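Long-range contact in uncharacterized protein (Brachypodium distachyon, PDB 4ME2), which is a THA8 pentatricopeptide repeat protein that probably binds specific RNA sequences, consistent with a role on chloroplast group II introns: residues 163-174 / 190-200. Numbering follows the deposited sequence.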
ATOM      1  N   TRP A 163       0.514  -6.669  14.665  1.00 39.71           N
ATOM      2  CA  TRP A 163       0.245  -5.245  14.546  1.00 38.86           C
ATOM      3  C   TRP A 163       0.585  -4.411  15.741  1.00 40.38           C
ATOM      4  O   TRP A 163       0.703  -3.197  15.618  1.00 40.40           O
ATOM      5  CB  TRP A 163      -1.215  -5.017  14.226  1.00 36.40           C
ATOM      6  CG  TRP A 163      -1.683  -5.570  12.914  1.00 33.85           C
ATOM      7  CD1 TRP A 163      -2.497  -6.665  12.705  1.00 33.30           C
ATOM      8  CD2 TRP A 163      -1.416  -5.036  11.590  1.00 32.65           C
ATOM      9  NE1 TRP A 163      -2.735  -6.845  11.374  1.00 32.77           N
ATOM     10  CE2 TRP A 163      -2.118  -5.907  10.652  1.00 32.19           C
ATOM     11  CE3 TRP A 163      -0.692  -3.973  11.106  1.00 31.64           C
ATOM     12  CZ2 TRP A 163      -2.074  -5.706   9.293  1.00 31.12           C
ATOM     13  CZ3 TRP A 163      -0.656  -3.774   9.730  1.00 31.25           C
ATOM     14  CH2 TRP A 163      -1.334  -4.623   8.846  1.00 30.58           C
ATOM     15  N   VAL A 164       0.727  -5.032  16.908  1.00 42.34           N
ATOM     16  CA  VAL A 164       0.961  -4.282  18.151  1.00 43.14           C
ATOM     17  C   VAL A 164       2.221  -3.401  18.127  1.00 43.00           C
ATOM     18  O   VAL A 164       2.254  -2.342  18.760  1.00 43.66           O
ATOM     19  CB  VAL A 164       0.950  -5.215  19.384  1.00 44.08           C
ATOM     20  CG1 VAL A 164       1.436  -4.498  20.636  1.00 44.92           C
ATOM     21  CG2 VAL A 164      -0.453  -5.756  19.608  1.00 44.35           C
ATOM     22  N   GLY A 165       3.241  -3.830  17.388  1.00 42.68           N
ATOM     23  CA  GLY A 165       4.483  -3.069  17.279  1.00 42.17           C
ATOM     24  C   GLY A 165       4.597  -2.197  16.039  1.00 42.14           C
ATOM     25  O   GLY A 165       5.670  -1.658  15.752  1.00 42.69           O
ATOM     26  N   GLU A 166       3.495  -2.049  15.305  1.00 41.20           N
ATOM     27  CA  GLU A 166       3.483  -1.285  14.053  1.00 40.04           C
ATOM     28  C   GLU A 166       3.759   0.204  14.241  1.00 38.86           C
ATOM     29  O   GLU A 166       3.273   0.814  15.195  1.00 39.37           O
ATOM     30  CB  GLU A 166       2.140  -1.462  13.337  1.00 40.37           C
ATOM     31  CG  GLU A 166       2.132  -0.959  11.903  1.00 40.67           C
ATOM     32  CD  GLU A 166       3.012  -1.792  10.989  1.00 41.24           C
ATOM     33  OE1 GLU A 166       3.233  -2.984  11.290  1.00 40.58           O
ATOM     34  OE2 GLU A 166       3.484  -1.252   9.968  1.00 40.90           O
ATOM     35  N   ASP A 167       4.529   0.784  13.318  1.00 36.78           N
ATOM     36  CA  ASP A 167       4.782   2.225  13.309  1.00 35.02           C
ATOM     37  C   ASP A 167       3.496   2.986  12.969  1.00 33.77           C
ATOM     38  O   ASP A 167       3.130   3.135  11.795  1.00 33.28           O
ATOM     39  CB  ASP A 167       5.915   2.582  12.338  1.00 34.98           C
ATOM     40  CG  ASP A 167       6.267   4.067  12.355  1.00 34.37           C
ATOM     41  OD1 ASP A 167       5.380   4.908  12.613  1.00 34.60           O
ATOM     42  OD2 ASP A 167       7.441   4.405  12.101  1.00 35.65           O
ATOM     43  N   VAL A 168       2.827   3.470  14.012  1.00 32.32           N
ATOM     44  CA  VAL A 168       1.534   4.142  13.884  1.00 31.41           C
ATOM     45  C   VAL A 168       1.585   5.340  12.939  1.00 29.93           C
ATOM     46  O   VAL A 168       0.642   5.574  12.183  1.00 28.27           O
ATOM     47  CB  VAL A 168       0.975   4.561  15.261  1.00 31.76           C
ATOM     48  CG1 VAL A 168      -0.205   5.513  15.109  1.00 32.58           C
ATOM     49  CG2 VAL A 168       0.568   3.329  16.060  1.00 32.97           C
ATOM     50  N   TYR A 169       2.682   6.090  12.977  1.00 29.14           N
ATOM     51  CA  TYR A 169       2.827   7.251  12.104  1.00 28.91           C
ATOM     52  C   TYR A 169       2.775   6.847  10.630  1.00 27.92           C
ATOM     53  O   TYR A 169       2.042   7.443   9.841  1.00 27.14           O
ATOM     54  CB  TYR A 169       4.121   8.014  12.412  1.00 30.12           C
ATOM     55  CG  TYR A 169       4.429   9.108  11.419  1.00 30.80           C
ATOM     56  CD1 TYR A 169       3.855  10.374  11.542  1.00 31.63           C
ATOM     57  CD2 TYR A 169       5.296   8.877  10.353  1.00 31.85           C
ATOM     58  CE1 TYR A 169       4.131  11.376  10.628  1.00 33.08           C
ATOM     59  CE2 TYR A 169       5.579   9.874   9.436  1.00 32.71           C
ATOM     60  CZ  TYR A 169       4.998  11.119   9.579  1.00 33.18           C
ATOM     61  OH  TYR A 169       5.280  12.108   8.668  1.00 35.62           O
ATOM     62  N   LYS A 170       3.545   5.828  10.270  1.00 27.84           N
ATOM     63  CA  LYS A 170       3.556   5.339   8.897  1.00 27.22           C
ATOM     64  C   LYS A 170       2.229   4.681   8.529  1.00 26.03           C
ATOM     65  O   LYS A 170       1.736   4.850   7.410  1.00 24.35           O
ATOM     66  CB  LYS A 170       4.716   4.371   8.684  1.00 28.61           C
ATOM     67  CG  LYS A 170       6.076   5.041   8.740  1.00 29.64           C
ATOM     68  CD  LYS A 170       7.192   4.014   8.676  1.00 31.46           C
ATOM     69  CE  LYS A 170       8.376   4.554   7.891  1.00 33.06           C
ATOM     70  NZ  LYS A 170       9.477   3.551   7.843  1.00 35.32           N
ATOM     71  N   LEU A 171       1.645   3.941   9.465  1.00 24.98           N
ATOM     72  CA  LEU A 171       0.337   3.334   9.223  1.00 24.15           C
ATOM     73  C   LEU A 171      -0.716   4.411   8.972  1.00 23.52           C
ATOM     74  O   LEU A 171      -1.583   4.259   8.102  1.00 22.17           O
ATOM     75  CB  LEU A 171      -0.079   2.447  10.397  1.00 25.01           C
ATOM     76  CG  LEU A 171      -1.323   1.586  10.166  1.00 25.17           C
ATOM     77  CD1 LEU A 171      -1.029   0.469   9.174  1.00 26.38           C
ATOM     78  CD2 LEU A 171      -1.842   1.026  11.481  1.00 26.81           C
ATOM     79  N   THR A 172      -0.633   5.507   9.723  1.00 23.44           N
ATOM     80  CA  THR A 172      -1.604   6.591   9.589  1.00 23.28           C
ATOM     81  C   THR A 172      -1.431   7.310   8.251  1.00 22.76           C
ATOM     82  O   THR A 172      -2.410   7.750   7.642  1.00 21.96           O
ATOM     83  CB  THR A 172      -1.531   7.585  10.773  1.00 23.68           C
ATOM     84  OG1 THR A 172      -1.724   6.873  12.004  1.00 24.12           O
ATOM     85  CG2 THR A 172      -2.624   8.647  10.653  1.00 24.21           C
ATOM     86  N   ARG A 173      -0.183   7.421   7.799  1.00 23.08           N
ATOM     87  CA  ARG A 173       0.122   7.995   6.488  1.00 23.15           C
ATOM     88  C   ARG A 173      -0.563   7.219   5.371  1.00 21.11           C
ATOM     89  O   ARG A 173      -1.131   7.820   4.457  1.00 20.81           O
ATOM     90  CB  ARG A 173       1.629   8.020   6.227  1.00 25.50           C
ATOM     91  CG  ARG A 173       2.368   9.144   6.931  1.00 29.03           C
ATOM     92  CD  ARG A 173       3.742   9.393   6.327  1.00 31.62           C
ATOM     93  NE  ARG A 173       3.682  10.016   5.004  1.00 33.89           N
ATOM     94  CZ  ARG A 173       3.403  11.299   4.782  1.00 35.17           C
ATOM     95  NH1 ARG A 173       3.137  12.120   5.794  1.00 35.95           N
ATOM     96  NH2 ARG A 173       3.378  11.765   3.540  1.00 36.30           N
ATOM     97  N   LEU A 174      -0.498   5.892   5.445  1.00 20.40           N
ATOM     98  CA  LEU A 174      -1.177   5.042   4.467  1.00 19.30           C
ATOM     99  C   LEU A 174      -2.693   5.245   4.522  1.00 18.97           C
ATOM    100  O   LEU A 174      -3.350   5.379   3.482  1.00 17.95           O
ATOM    101  CB  LEU A 174      -0.812   3.573   4.676  1.00 19.27           C
ATOM    102  CG  LEU A 174      -1.590   2.557   3.832  1.00 18.61           C
ATOM    103  CD1 LEU A 174      -1.411   2.800   2.339  1.00 18.63           C
ATOM    104  CD2 LEU A 174      -1.161   1.141   4.186  1.00 18.65           C
ATOM    105  N   VAL A 190      -7.505  -1.655   6.488  1.00 22.74           N
ATOM    106  CA  VAL A 190      -6.278  -1.409   7.258  1.00 23.24           C
ATOM    107  C   VAL A 190      -6.591  -1.032   8.705  1.00 24.29           C
ATOM    108  O   VAL A 190      -6.002  -1.585   9.648  1.00 25.00           O
ATOM    109  CB  VAL A 190      -5.417  -0.286   6.638  1.00 22.71           C
ATOM    110  CG1 VAL A 190      -4.286   0.098   7.583  1.00 23.10           C
ATOM    111  CG2 VAL A 190      -4.855  -0.713   5.293  1.00 23.06           C
ATOM    112  N   TYR A 191      -7.497  -0.069   8.874  1.00 24.59           N
ATOM    113  CA  TYR A 191      -7.889   0.379  10.207  1.00 25.88           C
ATOM    114  C   TYR A 191      -8.417  -0.782  11.054  1.00 26.96           C
ATOM    115  O   TYR A 191      -8.014  -0.955  12.207  1.00 28.74           O
ATOM    116  CB  TYR A 191      -8.920   1.511  10.116  1.00 25.24           C
ATOM    117  CG  TYR A 191      -9.472   1.938  11.459  1.00 25.75           C
ATOM    118  CD1 TYR A 191     -10.669   1.405  11.941  1.00 26.30           C
ATOM    119  CD2 TYR A 191      -8.799   2.870  12.248  1.00 25.99           C
ATOM    120  CE1 TYR A 191     -11.181   1.792  13.174  1.00 26.43           C
ATOM    121  CE2 TYR A 191      -9.304   3.267  13.481  1.00 25.99           C
ATOM    122  CZ  TYR A 191     -10.491   2.723  13.937  1.00 26.49           C
ATOM    123  OH  TYR A 191     -10.989   3.116  15.158  1.00 26.78           O
ATOM    124  N   GLU A 192      -9.305  -1.585  10.477  1.00 27.65           N
ATOM    125  CA  GLU A 192      -9.889  -2.708  11.199  1.00 29.07           C
ATOM    126  C   GLU A 192      -8.839  -3.749  11.590  1.00 30.30           C
ATOM    127  O   GLU A 192      -8.777  -4.160  12.748  1.00 31.43           O
ATOM    128  CB  GLU A 192     -11.002  -3.361  10.386  1.00 29.46           C
ATOM    129  CG  GLU A 192     -11.557  -4.619  11.026  1.00 30.52           C
ATOM    130  CD  GLU A 192     -12.611  -5.285  10.172  1.00 30.61           C
ATOM    131  OE1 GLU A 192     -13.751  -5.441  10.652  1.00 31.76           O
ATOM    132  OE2 GLU A 192     -12.302  -5.643   9.016  1.00 32.01           O
ATOM    133  N   ALA A 193      -8.016  -4.163  10.631  1.00 29.74           N
ATOM    134  CA  ALA A 193      -7.011  -5.197  10.887  1.00 30.30           C
ATOM    135  C   ALA A 193      -5.968  -4.755  11.914  1.00 31.12           C
ATOM    136  O   ALA A 193      -5.663  -5.500  12.846  1.00 32.02           O
ATOM    137  CB  ALA A 193      -6.344  -5.640   9.591  1.00 29.50           C
ATOM    138  N   ALA A 194      -5.441  -3.543  11.758  1.00 31.03           N
ATOM    139  CA  ALA A 194      -4.359  -3.062  12.619  1.00 32.77           C
ATOM    140  C   ALA A 194      -4.845  -2.494  13.953  1.00 34.38           C
ATOM    141  O   ALA A 194      -4.351  -2.880  15.017  1.00 34.74           O
ATOM    142  CB  ALA A 194      -3.508  -2.038  11.885  1.00 32.76           C
ATOM    143  N   VAL A 195      -5.814  -1.581  13.890  1.00 34.99           N
ATOM    144  CA  VAL A 195      -6.269  -0.845  15.072  1.00 35.60           C
ATOM    145  C   VAL A 195      -7.295  -1.619  15.900  1.00 37.17           C
ATOM    146  O   VAL A 195      -7.078  -1.871  17.086  1.00 38.86           O
ATOM    147  CB  VAL A 195      -6.837   0.543  14.697  1.00 34.49           C
ATOM    148  CG1 VAL A 195      -7.498   1.197  15.902  1.00 35.02           C
ATOM    149  CG2 VAL A 195      -5.740   1.437  14.139  1.00 34.62           C
ATOM    150  N   ARG A 196      -8.414  -1.984  15.282  1.00 37.69           N
ATOM    151  CA  ARG A 196      -9.486  -2.669  16.000  1.00 38.50           C
ATOM    152  C   ARG A 196      -9.090  -4.075  16.434  1.00 39.99           C
ATOM    153  O   ARG A 196      -9.082  -4.379  17.627  1.00 41.89           O
ATOM    154  CB  ARG A 196     -10.766  -2.698  15.164  1.00 37.77           C
ATOM    155  CG  ARG A 196     -11.437  -1.339  15.057  1.00 37.20           C
ATOM    156  CD  ARG A 196     -12.465  -1.274  13.937  1.00 37.00           C
ATOM    157  NE  ARG A 196     -13.676  -2.058  14.187  1.00 37.66           N
ATOM    158  CZ  ARG A 196     -14.647  -1.722  15.036  1.00 36.51           C
ATOM    159  NH1 ARG A 196     -14.563  -0.616  15.764  1.00 35.88           N
ATOM    160  NH2 ARG A 196     -15.704  -2.507  15.167  1.00 36.17           N
ATOM    161  N   LYS A 197      -8.748  -4.914  15.461  1.00 40.44           N
ATOM    162  CA  LYS A 197      -8.457  -6.328  15.703  1.00 41.72           C
ATOM    163  C   LYS A 197      -7.016  -6.602  16.134  1.00 42.36           C
ATOM    164  O   LYS A 197      -6.769  -7.490  16.954  1.00 43.46           O
ATOM    165  CB  LYS A 197      -8.779  -7.158  14.458  1.00 41.77           C
ATOM    166  CG  LYS A 197     -10.234  -7.539  14.307  1.00 43.39           C
ATOM    167  CD  LYS A 197     -10.427  -8.295  13.002  1.00 44.02           C
ATOM    168  CE  LYS A 197     -11.430  -9.427  13.148  1.00 44.97           C
ATOM    169  NZ  LYS A 197     -12.801  -9.089  12.660  1.00 46.58           N
ATOM    170  N   GLY A 198      -6.070  -5.854  15.576  1.00 42.26           N
ATOM    171  CA  GLY A 198      -4.654  -6.075  15.851  1.00 42.70           C
ATOM    172  C   GLY A 198      -4.184  -5.372  17.106  1.00 43.40           C
ATOM    173  O   GLY A 198      -2.987  -5.360  17.415  1.00 43.84           O
ATOM    174  N   GLY A 199      -5.130  -4.769  17.818  1.00 43.59           N
ATOM    175  CA  GLY A 199      -4.843  -4.084  19.070  1.00 44.05           C
ATOM    176  C   GLY A 199      -3.700  -3.094  18.975  1.00 43.96           C
ATOM    177  O   GLY A 199      -2.940  -2.930  19.926  1.00 44.04           O
ATOM    178  N   CYS A 200      -3.566  -2.444  17.823  1.00 43.86           N
ATOM    179  CA  CYS A 200      -2.565  -1.397  17.659  1.00 43.30           C
ATOM    180  C   CYS A 200      -3.081  -0.124  18.325  1.00 43.63           C
ATOM    181  O   CYS A 200      -4.059   0.469  17.865  1.00 43.61           O
ATOM    182  CB  CYS A 200      -2.267  -1.164  16.175  1.00 43.02           C
ATOM    183  SG  CYS A 200      -0.886  -0.046  15.823  1.00 42.77           S
TER
HETATM  184  O   HOH W   1      -1.678  -7.651  16.295  1.00 44.86           O
HETATM  185  O   HOH W   2      -0.081  -0.943  20.283  1.00 42.12           O
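W163 lays one face of its indole over the last turns of helix 184-197. A194 CA stands 3.8 Å from the centroid of the five-membered ring, 18° off the normal, a CH-pi contact, while A194 CB reaches CE3 at 3.5 Å, toward the rim of the same face. The carbonyl end of A193 lies over that face too, on the pyrrole side. With CG anti to the carbonyl carbon (chi1 -63°), the indole runs from the loop toward the N-terminal side of helix 184-197, and F146 of helix 133-151 meets it edge-to-face.

Aliphatic packing continues away from the loop. L171 divides its branches: CD2 touches A194 CB at 3.5 Å, so the A194 methyl touches both the indole and the leucine, and CD1 meets V190 CG1 at 3.6 Å as the two side chains slide past each other in opposite directions. L174 CD2 approaches V190 CG2 more loosely. At the loop end, C200 SG lies 3.7 Å from V168 CG2. V164 CG2 rests against G198 O.

Two waters bridge the loops. One molecule accepts from W163 N and donates to G198 O; another donates to V164 O and, weakly, to G199 O. Within 163-174, a type I turn from W163 to E166 leads to the N-cap D167, whose OD1 accepts from K170 N at 3.1 Å, met from above the carboxylate plane. The E166 carboxylate turns away to a salt bridge with K150.

The short helix segments are roughly antiparallel (153°), their axes 11.2 Å apart at closest approach. Consecutive helices 168-180 and 184-197 pack as in the helix-turn-helix array of pentatricopeptide repeat proteins, and the loop before the first meets the C-terminal end of the second and the residues just after it.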